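Local coordinates for ADP compounds hydrolase nudE (Escherichia coli, PDB 1VHZ), which hydrolyses ADP-ribose to AMP and ribose 5-phosphate, and also acts on NADH, Ap3A and Ap2A, as a Nudix homodimer using magnesium or another divalent cation, at residues T47-V58 and S123-L134; S74-G82 and D165-L175. All blocks are in the same frame, centred on the assembly; numbering follows the deposited sequence.

Contact 1: T47-V58 and S123-L134; sequences TNREAVMIVPIV and SSKMNIVVAQDL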
loop_
_atom_site.group_PDB
_atom_site.type_symbol
_atom_site.label_atom_id
_atom_site.label_comp_id
_atom_site.label_asym_id
_atom_site.label_seq_id
_atom_site.Cartn_x
_atom_site.Cartn_y
_atom_site.Cartn_z
ATOM N N THR A 47 -5.334 9.060 12.783
ATOM C CA THR A 47 -4.752 8.515 14.002
ATOM C C THR A 47 -3.235 8.648 13.936
ATOM O O THR A 47 -2.667 8.797 12.853
ATOM C CB THR A 47 -5.132 7.032 14.175
ATOM O OG1 THR A 47 -4.460 6.494 15.316
ATOM C CG2 THR A 47 -4.739 6.241 12.936
ATOM N N ASN A 48 -2.595 8.613 15.095
ATOM C CA ASN A 48 -1.134 8.695 15.128
ATOM C C ASN A 48 -0.580 7.318 15.485
ATOM O O ASN A 48 0.619 7.162 15.683
ATOM C CB ASN A 48 -0.670 9.807 16.060
ATOM C CG ASN A 48 -0.854 11.169 15.398
ATOM O OD1 ASN A 48 -0.093 11.510 14.490
ATOM N ND2 ASN A 48 -1.859 11.932 15.807
ATOM N N ARG A 49 -1.479 6.331 15.584
ATOM C CA ARG A 49 -1.062 4.961 15.896
ATOM C C ARG A 49 -0.362 4.383 14.659
ATOM O O ARG A 49 -0.928 4.374 13.564
ATOM C CB ARG A 49 -2.243 4.096 16.317
ATOM C CG ARG A 49 -1.879 2.721 16.839
ATOM C CD ARG A 49 -1.639 2.681 18.329
ATOM N NE ARG A 49 -1.447 1.369 18.886
ATOM C CZ ARG A 49 -2.324 0.414 19.135
ATOM N NH1 ARG A 49 -1.948 -0.757 19.665
ATOM N NH2 ARG A 49 -3.608 0.584 18.872
ATOM N N GLU A 50 0.909 4.012 14.786
ATOM C CA GLU A 50 1.630 3.486 13.639
ATOM C C GLU A 50 1.789 1.975 13.698
ATOM O O GLU A 50 1.587 1.332 14.720
ATOM C CB GLU A 50 2.978 4.162 13.445
ATOM C CG GLU A 50 2.885 5.682 13.360
ATOM C CD GLU A 50 4.225 6.362 13.175
ATOM O OE1 GLU A 50 5.276 5.693 13.238
ATOM O OE2 GLU A 50 4.235 7.591 12.947
ATOM N N ALA A 51 2.115 1.430 12.524
ATOM C CA ALA A 51 2.337 0.023 12.343
ATOM C C ALA A 51 3.813 -0.280 12.117
ATOM O O ALA A 51 4.627 0.592 11.797
ATOM C CB ALA A 51 1.512 -0.509 11.159
ATOM N N VAL A 52 4.142 -1.559 12.291
ATOM C CA VAL A 52 5.492 -2.050 12.101
ATOM C C VAL A 52 5.444 -3.366 11.315
ATOM O O VAL A 52 4.500 -4.152 11.432
ATOM C CB VAL A 52 6.244 -2.257 13.426
ATOM C CG1 VAL A 52 5.636 -3.373 14.261
ATOM C CG2 VAL A 52 7.727 -2.565 13.186
ATOM N N MET A 53 6.369 -3.528 10.395
ATOM C CA MET A 53 6.449 -4.764 9.598
ATOM C C MET A 53 7.883 -5.267 9.796
ATOM O O MET A 53 8.822 -4.473 9.720
ATOM C CB MET A 53 6.084 -4.568 8.140
ATOM C CG MET A 53 6.817 -5.495 7.164
ATOM S SD MET A 53 6.294 -5.294 5.430
ATOM C CE MET A 53 5.834 -3.566 5.480
ATOM N N ILE A 54 8.031 -6.537 10.125
ATOM C CA ILE A 54 9.351 -7.089 10.391
ATOM C C ILE A 54 9.780 -8.127 9.371
ATOM O O ILE A 54 9.035 -9.028 9.002
ATOM C CB ILE A 54 9.416 -7.764 11.783
ATOM C CG1 ILE A 54 8.802 -6.864 12.842
ATOM C CG2 ILE A 54 10.856 -8.108 12.146
ATOM C CD1 ILE A 54 7.314 -7.049 13.019
ATOM N N VAL A 55 11.004 -7.966 8.916
ATOM C CA VAL A 55 11.629 -8.838 7.954
ATOM C C VAL A 55 12.821 -9.544 8.615
ATOM O O VAL A 55 13.938 -9.034 8.623
ATOM C CB VAL A 55 12.099 -8.039 6.722
ATOM C CG1 VAL A 55 12.752 -8.955 5.706
ATOM C CG2 VAL A 55 10.911 -7.305 6.065
ATOM N N PRO A 56 12.577 -10.734 9.139
ATOM C CA PRO A 56 13.583 -11.545 9.784
ATOM C C PRO A 56 14.427 -12.323 8.788
ATOM O O PRO A 56 13.929 -12.887 7.810
ATOM C CB PRO A 56 12.811 -12.501 10.674
ATOM C CG PRO A 56 11.370 -12.194 10.485
ATOM C CD PRO A 56 11.253 -11.417 9.202
ATOM N N ILE A 57 15.732 -12.283 8.998
ATOM C CA ILE A 57 16.702 -13.001 8.177
ATOM C C ILE A 57 17.505 -13.932 9.092
ATOM O O ILE A 57 18.014 -13.436 10.111
ATOM C CB ILE A 57 17.700 -12.039 7.497
ATOM C CG1 ILE A 57 16.965 -11.064 6.589
ATOM C CG2 ILE A 57 18.771 -12.827 6.743
ATOM C CD1 ILE A 57 17.760 -9.962 5.965
ATOM N N VAL A 58 17.519 -15.220 8.821
ATOM C CA VAL A 58 18.283 -16.195 9.590
ATOM C C VAL A 58 18.887 -17.221 8.626
ATOM O O VAL A 58 18.239 -17.627 7.667
ATOM C CB VAL A 58 17.504 -16.875 10.708
ATOM C CG1 VAL A 58 16.131 -17.325 10.257
ATOM C CG2 VAL A 58 18.263 -18.096 11.275
ATOM N N SER A 123 -4.488 7.801 7.138
ATOM C CA SER A 123 -3.271 8.504 7.532
ATOM C C SER A 123 -2.256 7.573 8.187
ATOM O O SER A 123 -1.231 8.041 8.711
ATOM C CB SER A 123 -3.643 9.618 8.526
ATOM O OG SER A 123 -4.258 9.021 9.666
ATOM N N SER A 124 -2.476 6.272 8.156
ATOM C CA SER A 124 -1.570 5.326 8.788
ATOM C C SER A 124 -0.198 5.183 8.150
ATOM O O SER A 124 -0.043 5.210 6.942
ATOM C CB SER A 124 -2.230 3.930 8.846
ATOM O OG SER A 124 -1.725 3.258 9.995
ATOM N N LYS A 125 0.822 4.966 8.971
ATOM C CA LYS A 125 2.185 4.785 8.552
ATOM C C LYS A 125 2.651 3.360 8.915
ATOM O O LYS A 125 2.305 2.855 9.980
ATOM C CB LYS A 125 3.191 5.709 9.239
ATOM C CG LYS A 125 2.828 7.159 9.371
ATOM C CD LYS A 125 2.913 7.896 8.049
ATOM C CE LYS A 125 2.635 9.388 8.277
ATOM N NZ LYS A 125 1.962 9.959 7.078
ATOM N N MET A 126 3.548 2.871 8.072
ATOM C CA MET A 126 4.118 1.543 8.276
ATOM C C MET A 126 5.633 1.630 8.375
ATOM O O MET A 126 6.314 2.146 7.484
ATOM C CB MET A 126 3.643 0.633 7.157
ATOM C CG MET A 126 4.377 -0.698 7.032
ATOM S SD MET A 126 4.082 -1.752 8.452
ATOM C CE MET A 126 2.468 -2.419 8.061
ATOM N N ASN A 127 6.192 1.141 9.473
ATOM C CA ASN A 127 7.638 1.170 9.661
ATOM C C ASN A 127 8.214 -0.204 9.321
ATOM O O ASN A 127 7.764 -1.205 9.894
ATOM C CB ASN A 127 8.013 1.567 11.097
ATOM C CG ASN A 127 7.484 2.948 11.466
ATOM O OD1 ASN A 127 8.142 3.949 11.243
ATOM N ND2 ASN A 127 6.266 3.009 12.010
ATOM N N ILE A 128 9.158 -0.232 8.385
ATOM C CA ILE A 128 9.795 -1.482 7.976
ATOM C C ILE A 128 11.076 -1.728 8.740
ATOM O O ILE A 128 12.014 -0.916 8.760
ATOM C CB ILE A 128 10.078 -1.473 6.451
ATOM C CG1 ILE A 128 8.738 -1.347 5.707
ATOM C CG2 ILE A 128 10.805 -2.737 6.037
ATOM C CD1 ILE A 128 8.894 -0.965 4.244
ATOM N N VAL A 129 11.146 -2.849 9.454
ATOM C CA VAL A 129 12.338 -3.164 10.238
ATOM C C VAL A 129 12.947 -4.502 9.829
ATOM O O VAL A 129 12.189 -5.460 9.641
ATOM C CB VAL A 129 11.964 -3.239 11.739
ATOM C CG1 VAL A 129 13.151 -3.660 12.595
ATOM C CG2 VAL A 129 11.393 -1.937 12.257
ATOM N N VAL A 130 14.268 -4.594 9.757
ATOM C CA VAL A 130 14.923 -5.874 9.436
ATOM C C VAL A 130 15.454 -6.462 10.751
ATOM O O VAL A 130 16.052 -5.726 11.536
ATOM C CB VAL A 130 16.110 -5.710 8.475
ATOM C CG1 VAL A 130 16.751 -7.066 8.131
ATOM C CG2 VAL A 130 15.668 -5.003 7.215
ATOM N N ALA A 131 15.177 -7.725 11.001
ATOM C CA ALA A 131 15.584 -8.434 12.192
ATOM C C ALA A 131 16.614 -9.530 11.912
ATOM O O ALA A 131 16.368 -10.403 11.058
ATOM C CB ALA A 131 14.370 -9.162 12.781
ATOM N N GLN A 132 17.758 -9.457 12.561
ATOM C CA GLN A 132 18.812 -10.451 12.427
ATOM C C GLN A 132 19.319 -10.835 13.824
ATOM O O GLN A 132 19.083 -10.113 14.794
ATOM C CB GLN A 132 20.002 -9.969 11.611
ATOM C CG GLN A 132 19.657 -9.272 10.319
ATOM C CD GLN A 132 20.866 -8.719 9.600
ATOM O OE1 GLN A 132 21.501 -9.441 8.834
ATOM N NE2 GLN A 132 21.186 -7.461 9.851
ATOM N N ASP A 133 20.118 -11.889 13.867
ATOM C CA ASP A 133 20.691 -12.413 15.095
ATOM C C ASP A 133 19.561 -12.734 16.068
ATOM O O ASP A 133 19.399 -12.140 17.134
ATOM C CB ASP A 133 21.724 -11.467 15.689
ATOM C CG ASP A 133 22.430 -12.125 16.881
ATOM O OD1 ASP A 133 22.416 -13.375 16.954
ATOM O OD2 ASP A 133 22.950 -11.400 17.739
ATOM N N LEU A 134 18.734 -13.687 15.648
ATOM C CA LEU A 134 17.570 -14.115 16.396
ATOM C C LEU A 134 17.882 -15.126 17.496
ATOM O O LEU A 134 18.831 -15.884 17.401
ATOM C CB LEU A 134 16.548 -14.771 15.457
ATOM C CG LEU A 134 16.250 -14.114 14.124
ATOM C CD1 LEU A 134 15.028 -14.767 13.466
ATOM C CD2 LEU A 134 16.013 -12.616 14.254
HETATM O O HOH W 1 -0.285 6.046 11.659
HETATM O O HOH W 2 -2.248 2.387 12.386
HETATM O O HOH W 3 20.107 -13.411 11.583
#

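Contact 2: S74-G82 and D165-L175; sequences SYELGFSKG and DFNEARNVSAL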
loop_
_atom_site.group_PDB
_atom_site.type_symbol
_atom_site.label_atom_id
_atom_site.label_comp_id
_atom_site.label_asym_id
_atom_site.label_seq_id
_atom_site.Cartn_x
_atom_site.Cartn_y
_atom_site.Cartn_z
ATOM N N SER A 74 -8.664 -15.322 2.130
ATOM C CA SER A 74 -7.589 -16.203 1.681
ATOM C C SER A 74 -6.407 -16.029 2.632
ATOM O O SER A 74 -6.420 -15.141 3.482
ATOM C CB SER A 74 -7.154 -15.809 0.255
ATOM O OG SER A 74 -6.780 -14.428 0.254
ATOM N N TYR A 75 -5.391 -16.851 2.433
ATOM C CA TYR A 75 -4.201 -16.783 3.251
ATOM C C TYR A 75 -3.146 -15.972 2.519
ATOM O O TYR A 75 -2.882 -16.238 1.345
ATOM C CB TYR A 75 -3.678 -18.182 3.585
ATOM C CG TYR A 75 -4.437 -18.777 4.754
ATOM C CD1 TYR A 75 -5.533 -19.605 4.558
ATOM C CD2 TYR A 75 -4.057 -18.457 6.060
ATOM C CE1 TYR A 75 -6.210 -20.132 5.639
ATOM C CE2 TYR A 75 -4.741 -18.967 7.133
ATOM C CZ TYR A 75 -5.826 -19.799 6.921
ATOM O OH TYR A 75 -6.515 -20.309 8.005
ATOM N N GLU A 76 -2.600 -14.944 3.190
ATOM C CA GLU A 76 -1.542 -14.220 2.469
ATOM C C GLU A 76 -0.200 -14.817 2.887
ATOM O O GLU A 76 -0.162 -15.619 3.824
ATOM C CB GLU A 76 -1.669 -12.743 2.557
ATOM C CG GLU A 76 -1.527 -11.955 3.776
ATOM C CD GLU A 76 -1.699 -10.451 3.676
ATOM O OE1 GLU A 76 -2.483 -9.920 4.499
ATOM O OE2 GLU A 76 -1.044 -9.768 2.859
ATOM N N LEU A 77 0.814 -14.642 2.067
ATOM C CA LEU A 77 2.167 -15.086 2.331
ATOM C C LEU A 77 2.963 -13.767 2.457
ATOM O O LEU A 77 2.844 -12.933 1.538
ATOM C CB LEU A 77 2.780 -15.893 1.199
ATOM C CG LEU A 77 4.292 -16.169 1.323
ATOM C CD1 LEU A 77 4.592 -17.002 2.563
ATOM C CD2 LEU A 77 4.829 -16.875 0.080
ATOM N N GLY A 78 3.634 -13.533 3.569
ATOM C CA GLY A 78 4.348 -12.262 3.666
ATOM C C GLY A 78 5.072 -12.060 4.981
ATOM O O GLY A 78 5.362 -12.995 5.711
ATOM N N PHE A 79 5.390 -10.801 5.243
ATOM C CA PHE A 79 6.114 -10.411 6.432
ATOM C C PHE A 79 5.172 -10.125 7.597
ATOM O O PHE A 79 4.049 -9.659 7.430
ATOM C CB PHE A 79 6.995 -9.190 6.141
ATOM C CG PHE A 79 7.929 -9.424 4.979
ATOM C CD1 PHE A 79 7.816 -8.681 3.818
ATOM C CD2 PHE A 79 8.904 -10.415 5.051
ATOM C CE1 PHE A 79 8.681 -8.900 2.752
ATOM C CE2 PHE A 79 9.761 -10.640 3.993
ATOM C CZ PHE A 79 9.658 -9.881 2.837
ATOM N N SER A 80 5.657 -10.464 8.768
ATOM C CA SER A 80 4.931 -10.254 10.029
ATOM C C SER A 80 4.689 -8.775 10.217
ATOM O O SER A 80 5.530 -7.913 9.917
ATOM C CB SER A 80 5.780 -10.944 11.118
ATOM O OG SER A 80 5.692 -10.239 12.334
ATOM N N LYS A 81 3.493 -8.383 10.608
ATOM C CA LYS A 81 3.078 -7.008 10.777
ATOM C C LYS A 81 2.254 -6.846 12.053
ATOM O O LYS A 81 1.506 -7.761 12.417
ATOM C CB LYS A 81 2.109 -6.627 9.607
ATOM C CG LYS A 81 2.744 -6.615 8.246
ATOM C CD LYS A 81 1.809 -6.548 7.065
ATOM C CE LYS A 81 2.518 -6.878 5.753
ATOM N NZ LYS A 81 2.584 -8.342 5.424
ATOM N N GLY A 82 2.302 -5.662 12.637
ATOM C CA GLY A 82 1.521 -5.373 13.839
ATOM C C GLY A 82 1.525 -3.867 14.104
ATOM O O GLY A 82 2.071 -3.067 13.351
ATOM N N ASP A 165 -0.223 -14.508 -3.596
ATOM C CA ASP A 165 -0.505 -14.405 -2.176
ATOM C C ASP A 165 0.424 -13.432 -1.448
ATOM O O ASP A 165 0.173 -13.063 -0.290
ATOM C CB ASP A 165 -0.337 -15.774 -1.481
ATOM C CG ASP A 165 -1.398 -16.775 -1.919
ATOM O OD1 ASP A 165 -1.130 -17.990 -1.828
ATOM O OD2 ASP A 165 -2.484 -16.334 -2.342
ATOM N N PHE A 166 1.576 -13.164 -2.031
ATOM C CA PHE A 166 2.557 -12.258 -1.517
ATOM C C PHE A 166 2.437 -10.864 -2.131
ATOM O O PHE A 166 2.834 -9.900 -1.491
ATOM C CB PHE A 166 3.984 -12.786 -1.848
ATOM C CG PHE A 166 5.080 -11.822 -1.461
ATOM C CD1 PHE A 166 5.585 -10.918 -2.373
ATOM C CD2 PHE A 166 5.606 -11.829 -0.171
ATOM C CE1 PHE A 166 6.603 -10.039 -2.035
ATOM C CE2 PHE A 166 6.620 -10.954 0.177
ATOM C CZ PHE A 166 7.119 -10.048 -0.758
ATOM N N ASN A 167 1.946 -10.761 -3.371
ATOM C CA ASN A 167 1.910 -9.490 -4.080
ATOM C C ASN A 167 0.980 -8.424 -3.551
ATOM O O ASN A 167 -0.042 -8.086 -4.138
ATOM C CB ASN A 167 1.728 -9.735 -5.593
ATOM C CG ASN A 167 2.993 -10.375 -6.165
ATOM O OD1 ASN A 167 4.080 -10.273 -5.597
ATOM N ND2 ASN A 167 2.896 -11.073 -7.277
ATOM N N GLU A 168 1.347 -7.847 -2.422
ATOM C CA GLU A 168 0.646 -6.790 -1.703
ATOM C C GLU A 168 1.619 -5.617 -1.615
ATOM O O GLU A 168 2.810 -5.839 -1.366
ATOM C CB GLU A 168 0.171 -7.316 -0.359
ATOM C CG GLU A 168 -0.677 -6.356 0.448
ATOM C CD GLU A 168 0.145 -5.371 1.254
ATOM O OE1 GLU A 168 1.347 -5.638 1.479
ATOM O OE2 GLU A 168 -0.406 -4.342 1.680
ATOM N N ALA A 169 1.159 -4.387 -1.823
ATOM C CA ALA A 169 2.036 -3.228 -1.871
ATOM C C ALA A 169 3.043 -3.068 -0.758
ATOM O O ALA A 169 4.175 -2.608 -1.056
ATOM C CB ALA A 169 1.266 -1.916 -2.066
ATOM N N ARG A 170 2.696 -3.329 0.481
ATOM C CA ARG A 170 3.635 -3.188 1.601
ATOM C C ARG A 170 4.668 -4.307 1.571
ATOM O O ARG A 170 5.849 -4.024 1.807
ATOM C CB ARG A 170 2.869 -3.153 2.926
ATOM C CG ARG A 170 2.006 -1.881 3.031
ATOM C CD ARG A 170 0.977 -1.997 4.172
ATOM N NE ARG A 170 0.295 -3.270 4.139
ATOM C CZ ARG A 170 -0.477 -3.790 5.075
ATOM N NH1 ARG A 170 -1.034 -4.995 4.922
ATOM N NH2 ARG A 170 -0.693 -3.121 6.192
ATOM N N ASN A 171 4.238 -5.536 1.227
ATOM C CA ASN A 171 5.167 -6.648 1.120
ATOM C C ASN A 171 6.178 -6.388 0.001
ATOM O O ASN A 171 7.386 -6.573 0.181
ATOM C CB ASN A 171 4.484 -8.002 0.793
ATOM C CG ASN A 171 3.773 -8.620 1.980
ATOM O OD1 ASN A 171 4.070 -8.323 3.145
ATOM N ND2 ASN A 171 2.784 -9.460 1.703
ATOM N N VAL A 172 5.669 -5.971 -1.156
ATOM C CA VAL A 172 6.563 -5.727 -2.312
ATOM C C VAL A 172 7.528 -4.593 -2.043
ATOM O O VAL A 172 8.724 -4.696 -2.310
ATOM C CB VAL A 172 5.731 -5.514 -3.578
ATOM C CG1 VAL A 172 6.554 -5.024 -4.753
ATOM C CG2 VAL A 172 5.014 -6.828 -3.968
ATOM N N SER A 173 7.036 -3.480 -1.470
ATOM C CA SER A 173 7.905 -2.366 -1.118
ATOM C C SER A 173 9.021 -2.848 -0.180
ATOM O O SER A 173 10.185 -2.555 -0.406
ATOM C CB SER A 173 7.113 -1.297 -0.321
ATOM O OG SER A 173 6.219 -0.631 -1.172
ATOM N N ALA A 174 8.634 -3.599 0.858
ATOM C CA ALA A 174 9.583 -4.115 1.821
ATOM C C ALA A 174 10.635 -5.005 1.162
ATOM O O ALA A 174 11.821 -4.898 1.463
ATOM C CB ALA A 174 8.879 -4.903 2.931
ATOM N N LEU A 175 10.183 -5.928 0.320
ATOM C CA LEU A 175 11.062 -6.855 -0.367
ATOM C C LEU A 175 12.174 -6.125 -1.118
ATOM O O LEU A 175 13.345 -6.407 -0.923
ATOM C CB LEU A 175 10.231 -7.687 -1.360
ATOM C CG LEU A 175 11.016 -8.759 -2.100
ATOM C CD1 LEU A 175 11.421 -9.879 -1.145
ATOM C CD2 LEU A 175 10.239 -9.278 -3.299
HETATM O O HOH W 4 -4.098 -14.394 -0.520
HETATM O O HOH W 5 -2.589 -19.026 0.244
HETATM O O HOH W 6 -3.327 -7.380 5.166
HETATM O O HOH W 7 -0.285 -10.438 0.415
HETATM O O HOH W 8 0.329 -7.400 3.705
HETATM O O HOH W 9 1.353 -10.693 4.130
#

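Contact 1: T47-V58 and S123-L134
Ala-51 to Pro-56 pairs in parallel with Met-126 to Ala-131 in the mixed sheet of the Nudix fold. Backbone bonds start at Ala-51 N to Lys-125 O (2.9 Å) and end at Ile-57 N to Ala-131 O.

The main polar side chain is Asn-127. Its CG lies beside its own backbone N (chi1 -60°), which folds the amide back over the neighbouring strand. There ND2 gives one N-H to Ala-51 O (2.9 Å) and the other to Glu-50 OE1 (3.1 Å), both near the amide plane; OE1 is met on its anti side, tilted from the carboxylate plane. Ala-51 O also takes Asn-127 N, so one residue grips it twice. A leucine here would probably leave Glu-50 OE1 without this donor and Ala-51 O with a single N-H from this strand. Two waters join Arg-49 O to Lys-125 N and Ser-124 OG.

Apolar contacts line both faces. Met-126 SD sits against Met-53 CB (3.5 Å), the two chains crossing at about a right angle, while the Met-53 chain, bent at chi3, lays CE against Ile-128 CG1 (3.7 Å). On the other face Val-52 CG2 meets Val-129 CG2, and Ile-54 CG2 meets Ala-131 CB (3.7 Å).

Each face carries a helix: 169-184 covers Met-53 and Ile-128; 90-102, with the probable metal ligand Glu-97, packs on Ile-54. Strands 80-83 and 104-116 continue the sheet outward.

Contact 2: S74-G82 and D165-L175
Phe-79 and Phe-166 interlock as an offset edge-to-face pair, planes at 83° and centroids 5.8 Å apart, with the edge of Phe-166 turned to the face of Phe-79. Ala-174 CB is a small bump beside the ring, 4.0 Å from Phe-79 CE1. Over one face of Phe-166 rests Asn-171 CB.

Gly-78 provides the hollow: its bare CA lies 3.8 Å from Asn-171 ND2, where a side chain would collide with the amide. Asn-171 donates an N-H from ND2 to Phe-166 O and takes Lys-81 NZ on OD1 (2.7 Å). Lys-81 bends at its last torsion (chi4 86°), which also brings NZ to Phe-79 O (2.8 Å), on a lone pair. The lysine's CD lies over one face of the Arg-170 guanidinium, whose NE forms a salt bridge with OE2 of Glu-168, the N-cap residue whose OE1 accepts from Asn-171 N.

On strand 74-78, Leu-77 N bonds to Asp-165 O (2.9 Å), and one water joins Glu-76 OE2 to Asp-165 O.

The joint packs the N-capped start of helix 169-184 on the mixed Nudix sheet, against strand 74-78 and the turn into strand 80-83. Strands 51-58 and 61-69 flank Phe-79, and Ala-118 N of the second subunit reaches Glu-168.

In the fold
The centres of contacts 1 and 2 lie about 12 Å apart, and both belong to the Nudix domain. Along the chain their segments alternate: 47-58, 74-82, 123-134, then 165-175. Strand 51-58 is the shared element, since it pairs in parallel with 125-136 in contact 1 and antiparallel with 80-83 from contact 2; Val-52 N to Gly-82 O and Ile-54 N to Ser-80 O are probable hydrogen bonds across that seam. Contact 2 adds helix 169-184, which also covers part of contact 1. Gly-82 opens the Nudix box, whose helix 90-102 packs on contact 1, so the mixed sheet is joined to the probable metal site. Both contacts touch the second subunit of the homodimer.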